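Local coordinates for protein salmonella typhimurium DB7155 bacteriophage DET7 tailspike (Bacteriophage, PDB 2V5I) that probably binds and hydrolyses the O-antigen polysaccharide of Salmonella as the trimeric receptor-binding tailspike of the phage, at residues Gln276-Phe290 with His322-Gly336. Sequence-based numbering, arbitrary orientation.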
ATOM      1  N   GLN A 276       5.305  -4.385  15.907  1.00  6.74           N
ATOM      2  CA  GLN A 276       4.942  -3.785  14.611  1.00  7.50           C
ATOM      3  C   GLN A 276       6.036  -2.982  13.977  1.00  6.85           C
ATOM      4  O   GLN A 276       6.760  -2.247  14.668  1.00  7.50           O
ATOM      5  CB  GLN A 276       3.764  -2.829  14.856  1.00  8.03           C
ATOM      6  CG  GLN A 276       2.507  -3.508  15.361  1.00  7.89           C
ATOM      7  CD  GLN A 276       1.423  -2.493  15.532  1.00 10.31           C
ATOM      8  OE1 GLN A 276       1.011  -1.905  14.519  1.00 12.81           O
ATOM      9  NE2 GLN A 276       0.987  -2.229  16.772  1.00  9.57           N
ATOM     10  N   PHE A 277       6.141  -3.064  12.646  1.00  8.83           N
ATOM     11  CA  PHE A 277       6.998  -2.191  11.855  1.00  9.03           C
ATOM     12  C   PHE A 277       6.151  -1.808  10.653  1.00  8.86           C
ATOM     13  O   PHE A 277       5.994  -2.622   9.719  1.00  9.44           O
ATOM     14  CB  PHE A 277       8.310  -2.871  11.466  1.00  9.57           C
ATOM     15  CG  PHE A 277       9.151  -3.169  12.647  1.00  7.00           C
ATOM     16  CD1 PHE A 277       9.993  -2.201  13.148  1.00  8.81           C
ATOM     17  CD2 PHE A 277       9.082  -4.414  13.292  1.00 10.54           C
ATOM     18  CE1 PHE A 277      10.736  -2.471  14.322  1.00 13.00           C
ATOM     19  CE2 PHE A 277       9.793  -4.636  14.451  1.00  9.66           C
ATOM     20  CZ  PHE A 277      10.600  -3.658  14.957  1.00 13.05           C
ATOM     21  N   ARG A 278       5.445  -0.657  10.772  1.00  8.04           N
ATOM     22  CA  ARG A 278       4.416  -0.295   9.788  1.00  8.89           C
ATOM     23  C   ARG A 278       4.455   1.185   9.423  1.00 10.05           C
ATOM     24  O   ARG A 278       4.798   2.035  10.233  1.00  8.34           O
ATOM     25  CB  ARG A 278       2.990  -0.611  10.292  1.00 11.78           C
ATOM     26  CG  ARG A 278       2.724  -2.069  10.598  1.00 12.45           C
ATOM     27  CD  ARG A 278       1.220  -2.342  10.720  1.00 14.85           C
ATOM     28  NE  ARG A 278       0.659  -1.595  11.835  1.00 13.50           N
ATOM     29  CZ  ARG A 278      -0.170  -0.542  11.771  1.00 13.92           C
ATOM     30  NH1 ARG A 278      -0.601  -0.061  10.600  1.00 16.32           N
ATOM     31  NH2 ARG A 278      -0.560   0.078  12.887  1.00 15.06           N
ATOM     32  N   ASP A 279       4.168   1.469   8.155  1.00  8.93           N
ATOM     33  CA  ASP A 279       4.024   2.838   7.675  1.00  8.08           C
ATOM     34  C   ASP A 279       5.286   3.676   7.945  1.00 10.43           C
ATOM     35  O   ASP A 279       5.204   4.873   8.202  1.00 12.96           O
ATOM     36  CB  ASP A 279       2.796   3.516   8.316  1.00 10.27           C
ATOM     37  CG  ASP A 279       1.466   2.800   8.107  1.00 23.03           C
ATOM     38  OD1 ASP A 279       1.301   1.900   7.253  1.00 32.01           O
ATOM     39  OD2 ASP A 279       0.510   3.226   8.834  1.00 27.27           O
ATOM     40  N   SER A 280       6.454   3.038   7.831  1.00  7.69           N
ATOM     41  CA  SER A 280       7.724   3.675   8.222  1.00  8.61           C
ATOM     42  C   SER A 280       8.749   3.641   7.086  1.00  9.57           C
ATOM     43  O   SER A 280       8.599   2.927   6.113  1.00  9.76           O
ATOM     44  CB  SER A 280       8.280   3.041   9.478  1.00 10.34           C
ATOM     45  OG  SER A 280       7.403   3.218  10.568  1.00  9.02           O
ATOM     46  N   VAL A 281       9.747   4.531   7.178  1.00  6.42           N
ATOM     47  CA  VAL A 281      10.645   4.820   6.055  1.00  9.30           C
ATOM     48  C   VAL A 281      12.058   4.912   6.565  1.00  8.12           C
ATOM     49  O   VAL A 281      12.310   5.592   7.565  1.00  7.44           O
ATOM     50  CB  VAL A 281      10.281   6.179   5.425  1.00  9.17           C
ATOM     51  CG1 VAL A 281      11.214   6.450   4.274  1.00 11.10           C
ATOM     52  CG2 VAL A 281       8.806   6.169   4.926  1.00 11.50           C
ATOM     53  N   ALA A 282      12.992   4.154   5.930  1.00  6.81           N
ATOM     54  CA  ALA A 282      14.442   4.295   6.245  1.00  7.65           C
ATOM     55  C   ALA A 282      15.140   4.792   5.002  1.00  6.41           C
ATOM     56  O   ALA A 282      15.031   4.181   3.944  1.00  9.32           O
ATOM     57  CB  ALA A 282      15.059   2.990   6.725  1.00  8.44           C
ATOM     58  N   LEU A 283      15.918   5.888   5.136  1.00  7.17           N
ATOM     59  CA  LEU A 283      16.602   6.540   4.015  1.00  8.86           C
ATOM     60  C   LEU A 283      18.117   6.596   4.335  1.00  9.41           C
ATOM     61  O   LEU A 283      18.525   7.033   5.438  1.00  8.70           O
ATOM     62  CB  LEU A 283      16.075   7.976   3.844  1.00 10.05           C
ATOM     63  CG  LEU A 283      14.599   8.131   3.514  1.00 11.00           C
ATOM     64  CD1 LEU A 283      14.354   9.607   3.394  1.00 16.73           C
ATOM     65  CD2 LEU A 283      14.232   7.419   2.308  1.00 10.99           C
ATOM     66  N   SER A 284      18.940   6.113   3.399  1.00  7.59           N
ATOM     67  CA  SER A 284      20.403   6.175   3.467  1.00  6.95           C
ATOM     68  C   SER A 284      21.040   5.662   4.769  1.00  8.00           C
ATOM     69  O   SER A 284      21.974   6.304   5.240  1.00  8.29           O
ATOM     70  CB  SER A 284      20.839   7.608   3.217  1.00  9.28           C
ATOM     71  OG  SER A 284      20.369   8.031   1.918  1.00 10.93           O
ATOM     72  N   PRO A 285      20.584   4.535   5.340  1.00  8.59           N
ATOM     73  CA  PRO A 285      21.353   3.975   6.486  1.00  6.95           C
ATOM     74  C   PRO A 285      22.667   3.352   6.011  1.00  9.47           C
ATOM     75  O   PRO A 285      22.757   2.848   4.911  1.00  9.42           O
ATOM     76  CB  PRO A 285      20.444   2.879   7.036  1.00  7.83           C
ATOM     77  CG  PRO A 285      19.783   2.409   5.816  1.00  8.73           C
ATOM     78  CD  PRO A 285      19.462   3.643   4.995  1.00  7.88           C
ATOM     79  N   VAL A 286      23.673   3.470   6.860  1.00  7.71           N
ATOM     80  CA  VAL A 286      24.987   2.855   6.605  1.00  7.73           C
ATOM     81  C   VAL A 286      24.906   1.321   6.574  1.00  9.12           C
ATOM     82  O   VAL A 286      25.584   0.664   5.758  1.00  9.81           O
ATOM     83  CB  VAL A 286      26.050   3.410   7.568  1.00  7.98           C
ATOM     84  CG1 VAL A 286      27.374   2.670   7.387  1.00 12.52           C
ATOM     85  CG2 VAL A 286      26.231   4.884   7.401  1.00 12.17           C
ATOM     86  N   TRP A 287      24.112   0.725   7.467  1.00  9.42           N
ATOM     87  CA  TRP A 287      23.874  -0.688   7.431  1.00  9.98           C
ATOM     88  C   TRP A 287      22.484  -0.970   6.825  1.00 11.68           C
ATOM     89  O   TRP A 287      22.352  -0.833   5.604  1.00 11.47           O
ATOM     90  CB  TRP A 287      24.065  -1.278   8.816  1.00 10.68           C
ATOM     91  CG  TRP A 287      25.537  -1.262   9.203  1.00 10.86           C
ATOM     92  CD1 TRP A 287      26.313  -0.162   9.540  1.00 12.64           C
ATOM     93  CD2 TRP A 287      26.427  -2.400   9.257  1.00 13.29           C
ATOM     94  NE1 TRP A 287      27.605  -0.575   9.807  1.00 12.26           N
ATOM     95  CE2 TRP A 287      27.705  -1.919   9.627  1.00 11.28           C
ATOM     96  CE3 TRP A 287      26.273  -3.762   8.997  1.00 19.26           C
ATOM     97  CZ2 TRP A 287      28.817  -2.761   9.798  1.00 16.54           C
ATOM     98  CZ3 TRP A 287      27.400  -4.612   9.169  1.00 17.47           C
ATOM     99  CH2 TRP A 287      28.643  -4.090   9.575  1.00 16.95           C
ATOM    100  N   ASP A 288      21.462  -1.295   7.607  1.00  9.74           N
ATOM    101  CA  ASP A 288      20.198  -1.815   7.067  1.00  9.72           C
ATOM    102  C   ASP A 288      19.095  -0.760   7.206  1.00  7.62           C
ATOM    103  O   ASP A 288      19.148   0.058   8.142  1.00  8.56           O
ATOM    104  CB  ASP A 288      19.752  -3.072   7.803  1.00 11.74           C
ATOM    105  CG  ASP A 288      20.687  -4.258   7.605  1.00 17.33           C
ATOM    106  OD1 ASP A 288      21.754  -4.132   6.944  1.00 16.35           O
ATOM    107  OD2 ASP A 288      20.250  -5.344   8.090  1.00 22.54           O
ATOM    108  N   GLY A 289      18.049  -0.825   6.380  1.00  7.55           N
ATOM    109  CA  GLY A 289      16.898   0.035   6.593  1.00  6.59           C
ATOM    110  C   GLY A 289      16.181  -0.487   7.861  1.00  7.43           C
ATOM    111  O   GLY A 289      16.003   0.218   8.842  1.00  8.43           O
ATOM    112  N   PHE A 290      15.660  -1.713   7.740  1.00  6.58           N
ATOM    113  CA  PHE A 290      15.059  -2.411   8.891  1.00  7.23           C
ATOM    114  C   PHE A 290      15.865  -3.704   9.122  1.00  9.72           C
ATOM    115  O   PHE A 290      16.001  -4.509   8.190  1.00 10.52           O
ATOM    116  CB  PHE A 290      13.611  -2.794   8.566  1.00  7.79           C
ATOM    117  CG  PHE A 290      12.685  -1.620   8.427  1.00  8.03           C
ATOM    118  CD1 PHE A 290      12.709  -0.824   7.253  1.00  7.00           C
ATOM    119  CD2 PHE A 290      11.777  -1.290   9.388  1.00  9.64           C
ATOM    120  CE1 PHE A 290      11.861   0.248   7.138  1.00  9.20           C
ATOM    121  CE2 PHE A 290      10.896  -0.179   9.239  1.00  7.80           C
ATOM    122  CZ  PHE A 290      10.995   0.575   8.119  1.00  9.00           C
ATOM    123  N   HIS A 322       7.005 -10.693  13.800  1.00  9.24           N
ATOM    124  CA  HIS A 322       6.725  -9.263  13.705  1.00  9.32           C
ATOM    125  C   HIS A 322       5.671  -8.969  12.635  1.00  9.35           C
ATOM    126  O   HIS A 322       5.561  -9.680  11.647  1.00 10.87           O
ATOM    127  CB  HIS A 322       8.013  -8.489  13.443  1.00  9.37           C
ATOM    128  CG  HIS A 322       9.043  -8.705  14.508  1.00  6.55           C
ATOM    129  ND1 HIS A 322       8.798  -8.444  15.835  1.00  6.89           N
ATOM    130  CD2 HIS A 322      10.336  -9.177  14.452  1.00  8.46           C
ATOM    131  CE1 HIS A 322       9.859  -8.778  16.562  1.00  9.68           C
ATOM    132  NE2 HIS A 322      10.812  -9.200  15.746  1.00  9.89           N
ATOM    133  N   LEU A 323       4.891  -7.907  12.854  1.00  8.86           N
ATOM    134  CA  LEU A 323       3.894  -7.465  11.913  1.00 10.46           C
ATOM    135  C   LEU A 323       4.535  -6.362  11.054  1.00 10.42           C
ATOM    136  O   LEU A 323       4.673  -5.209  11.485  1.00 10.89           O
ATOM    137  CB  LEU A 323       2.645  -6.946  12.632  1.00  9.67           C
ATOM    138  CG  LEU A 323       1.536  -6.357  11.768  1.00 15.95           C
ATOM    139  CD1 LEU A 323       1.080  -7.314  10.704  1.00 25.85           C
ATOM    140  CD2 LEU A 323       0.360  -5.976  12.690  1.00 14.74           C
ATOM    141  N   VAL A 324       4.944  -6.745   9.849  1.00 10.73           N
ATOM    142  CA  VAL A 324       5.705  -5.895   8.924  1.00 11.10           C
ATOM    143  C   VAL A 324       4.861  -5.612   7.709  1.00 10.99           C
ATOM    144  O   VAL A 324       4.504  -6.543   6.980  1.00 10.22           O
ATOM    145  CB  VAL A 324       7.032  -6.588   8.470  1.00 11.53           C
ATOM    146  CG1 VAL A 324       7.817  -5.702   7.500  1.00 13.98           C
ATOM    147  CG2 VAL A 324       7.882  -6.900   9.673  1.00 15.20           C
ATOM    148  N   ASP A 325       4.447  -4.343   7.555  1.00 11.19           N
ATOM    149  CA  ASP A 325       3.544  -3.924   6.460  1.00 11.44           C
ATOM    150  C   ASP A 325       3.721  -2.452   6.151  1.00 10.96           C
ATOM    151  O   ASP A 325       3.819  -1.617   7.031  1.00 11.42           O
ATOM    152  CB  ASP A 325       2.061  -4.152   6.889  1.00 12.07           C
ATOM    153  CG  ASP A 325       1.057  -3.742   5.822  1.00 22.70           C
ATOM    154  OD1 ASP A 325       0.976  -4.408   4.769  1.00 25.40           O
ATOM    155  OD2 ASP A 325       0.306  -2.755   6.041  1.00 26.41           O
ATOM    156  N   ASN A 326       3.782  -2.152   4.854  1.00 10.39           N
ATOM    157  CA  ASN A 326       3.833  -0.801   4.352  1.00  9.63           C
ATOM    158  C   ASN A 326       5.075  -0.048   4.827  1.00  9.79           C
ATOM    159  O   ASN A 326       5.007   0.987   5.461  1.00 11.01           O
ATOM    160  CB  ASN A 326       2.579   0.002   4.716  0.60 11.57           C
ATOM    161  CG  ASN A 326       2.568   1.351   4.056  0.60 14.72           C
ATOM    162  OD1 ASN A 326       3.184   1.523   3.011  0.60 19.30           O
ATOM    163  ND2 ASN A 326       1.846   2.311   4.637  0.60 17.58           N
ATOM    164  N   ILE A 327       6.224  -0.637   4.508  1.00  7.33           N
ATOM    165  CA  ILE A 327       7.513  -0.002   4.813  1.00  8.44           C
ATOM    166  C   ILE A 327       8.273   0.319   3.542  1.00  8.70           C
ATOM    167  O   ILE A 327       8.118  -0.347   2.532  1.00  9.25           O
ATOM    168  CB  ILE A 327       8.371  -0.885   5.778  1.00  9.52           C
ATOM    169  CG1 ILE A 327       8.652  -2.279   5.239  1.00 12.38           C
ATOM    170  CG2 ILE A 327       7.698  -0.979   7.144  1.00 10.40           C
ATOM    171  CD1 ILE A 327       9.777  -2.971   5.878  1.00 14.12           C
ATOM    172  N   LEU A 328       9.145   1.327   3.622  1.00  7.99           N
ATOM    173  CA  LEU A 328       9.895   1.834   2.454  1.00  9.23           C
ATOM    174  C   LEU A 328      11.351   2.047   2.848  1.00  8.72           C
ATOM    175  O   LEU A 328      11.617   2.569   3.938  1.00  8.92           O
ATOM    176  CB  LEU A 328       9.325   3.169   1.975  1.00  9.28           C
ATOM    177  CG  LEU A 328      10.096   3.977   0.905  1.00 16.96           C
ATOM    178  CD1 LEU A 328      10.149   3.249  -0.385  1.00 19.86           C
ATOM    179  CD2 LEU A 328       9.491   5.390   0.738  1.00 21.88           C
ATOM    180  N   VAL A 329      12.270   1.541   2.015  1.00  8.17           N
ATOM    181  CA  VAL A 329      13.696   1.770   2.231  1.00  7.34           C
ATOM    182  C   VAL A 329      14.315   2.286   0.924  1.00  7.22           C
ATOM    183  O   VAL A 329      14.044   1.734  -0.131  1.00  8.63           O
ATOM    184  CB  VAL A 329      14.436   0.492   2.671  1.00  7.05           C
ATOM    185  CG1 VAL A 329      15.933   0.757   2.868  1.00 11.10           C
ATOM    186  CG2 VAL A 329      13.828  -0.144   3.967  1.00  8.81           C
ATOM    187  N   MET A 330      15.196   3.290   1.040  1.00  7.44           N
ATOM    188  CA  MET A 330      15.962   3.736  -0.125  1.00  8.71           C
ATOM    189  C   MET A 330      17.392   4.101   0.244  1.00  8.99           C
ATOM    190  O   MET A 330      17.655   4.616   1.339  1.00  9.80           O
ATOM    191  CB  MET A 330      15.281   4.974  -0.727  1.00 11.42           C
ATOM    192  CG  MET A 330      13.905   4.705  -1.249  1.00 13.52           C
ATOM    193  SD  MET A 330      13.195   6.159  -2.077  1.00 19.57           S
ATOM    194  CE  MET A 330      14.383   6.350  -3.401  1.00 23.67           C
ATOM    195  N   ASN A 331      18.307   3.740  -0.661  1.00  9.63           N
ATOM    196  CA  ASN A 331      19.721   4.126  -0.590  1.00  9.62           C
ATOM    197  C   ASN A 331      20.500   3.565   0.605  1.00 11.44           C
ATOM    198  O   ASN A 331      21.462   4.161   1.040  1.00  9.99           O
ATOM    199  CB  ASN A 331      19.892   5.641  -0.692  1.00 11.27           C
ATOM    200  CG  ASN A 331      21.284   6.036  -1.095  1.00 16.48           C
ATOM    201  OD1 ASN A 331      21.909   5.373  -1.962  1.00 16.71           O
ATOM    202  ND2 ASN A 331      21.777   7.166  -0.545  1.00 16.68           N
ATOM    203  N   SER A 332      20.158   2.379   1.077  1.00  8.86           N
ATOM    204  CA  SER A 332      20.944   1.713   2.132  1.00 10.13           C
ATOM    205  C   SER A 332      22.296   1.274   1.577  1.00 10.30           C
ATOM    206  O   SER A 332      22.432   0.941   0.420  1.00 10.21           O
ATOM    207  CB  SER A 332      20.198   0.513   2.735  1.00 12.42           C
ATOM    208  OG  SER A 332      19.863  -0.410   1.710  1.00 12.25           O
ATOM    209  N   LEU A 333      23.324   1.374   2.397  1.00 10.28           N
ATOM    210  CA  LEU A 333      24.647   0.874   2.010  1.00  9.81           C
ATOM    211  C   LEU A 333      24.828  -0.608   2.326  1.00 12.01           C
ATOM    212  O   LEU A 333      25.631  -1.280   1.642  1.00 14.81           O
ATOM    213  CB  LEU A 333      25.727   1.761   2.614  1.00  9.88           C
ATOM    214  CG  LEU A 333      27.159   1.488   2.181  1.00 10.99           C
ATOM    215  CD1 LEU A 333      27.391   1.675   0.709  1.00 12.09           C
ATOM    216  CD2 LEU A 333      28.119   2.398   2.954  1.00 12.00           C
ATOM    217  N   GLY A 334      24.136  -1.136   3.347  1.00 11.50           N
ATOM    218  CA  GLY A 334      24.150  -2.513   3.766  1.00 13.00           C
ATOM    219  C   GLY A 334      23.100  -3.343   3.060  1.00 15.66           C
ATOM    220  O   GLY A 334      23.315  -3.761   1.910  1.00 17.11           O
ATOM    221  N   VAL A 335      22.017  -3.676   3.749  1.00 11.99           N
ATOM    222  CA  VAL A 335      20.894  -4.429   3.185  1.00 11.50           C
ATOM    223  C   VAL A 335      19.602  -3.611   3.433  1.00 10.68           C
ATOM    224  O   VAL A 335      19.376  -3.199   4.586  1.00 12.21           O
ATOM    225  CB  VAL A 335      20.738  -5.756   3.910  1.00 12.65           C
ATOM    226  CG1 VAL A 335      19.578  -6.550   3.366  1.00 16.41           C
ATOM    227  CG2 VAL A 335      21.971  -6.574   3.739  1.00 13.54           C
ATOM    228  N   GLY A 336      18.713  -3.472   2.465  1.00  9.06           N
ATOM    229  CA  GLY A 336      17.524  -2.696   2.736  1.00  8.93           C
ATOM    230  C   GLY A 336      16.660  -3.240   3.865  1.00 10.11           C
ATOM    231  O   GLY A 336      16.317  -2.506   4.806  1.00 10.74           O
TER
HETATM  232  O   HOH W   1      -0.075  -0.731   7.786  1.00 25.62           O
HETATM  233  O   HOH W   2       6.099   3.451   4.202  1.00 20.72           O
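Ile-327 and Phe-290 meet from opposite directions. CD1 of Ile-327 sits over one face of the Phe-290 ring, 4.0 Å from its centroid. Ile-327 CG1 lies between the backbone N and the carbonyl carbon (chi1 58°) and carries CD1 over the ring, while CG2 touches Phe-290 CZ. Val-329 CG2 abuts the edge of the same ring, 3.5 Å from Phe-290 CD1. Phe-258 stacks on Phe-290 as well. Phe-277 turns its edge to the face of His-322 in a T-shaped pair, planes at 89°. The two segments are neighbouring rungs of the parallel beta-helix of the P22 tailspike family. Strands 276-278 and 280-283 pair in register with 323-325 and 327-330, and both segments turn a corner, at Asp-279 and Asn-326. There, in one of its two conformers, Asn-326 ND2 donates to Asp-279 OD1 (2.7 Å) from above the carboxylate plane. A water accepts a hydrogen bond from Arg-278 NH1 and lies 2.7 Å from Asp-325 OD2; Asp-325 OD1 bonds to Ser-347. Arg-278 grips Gln-276 OE1 side-on with NE and NH2. Just past strands 280-283 and 327-330, Asn-331 ND2 reaches Ser-284 OG at 3.0 Å, while its OD1 bonds to Tyr-378. Val-281 CG1 lies alongside Leu-328 CD2; the two residues pack on Arg-278 and Leu-323 of a neighbouring subunit.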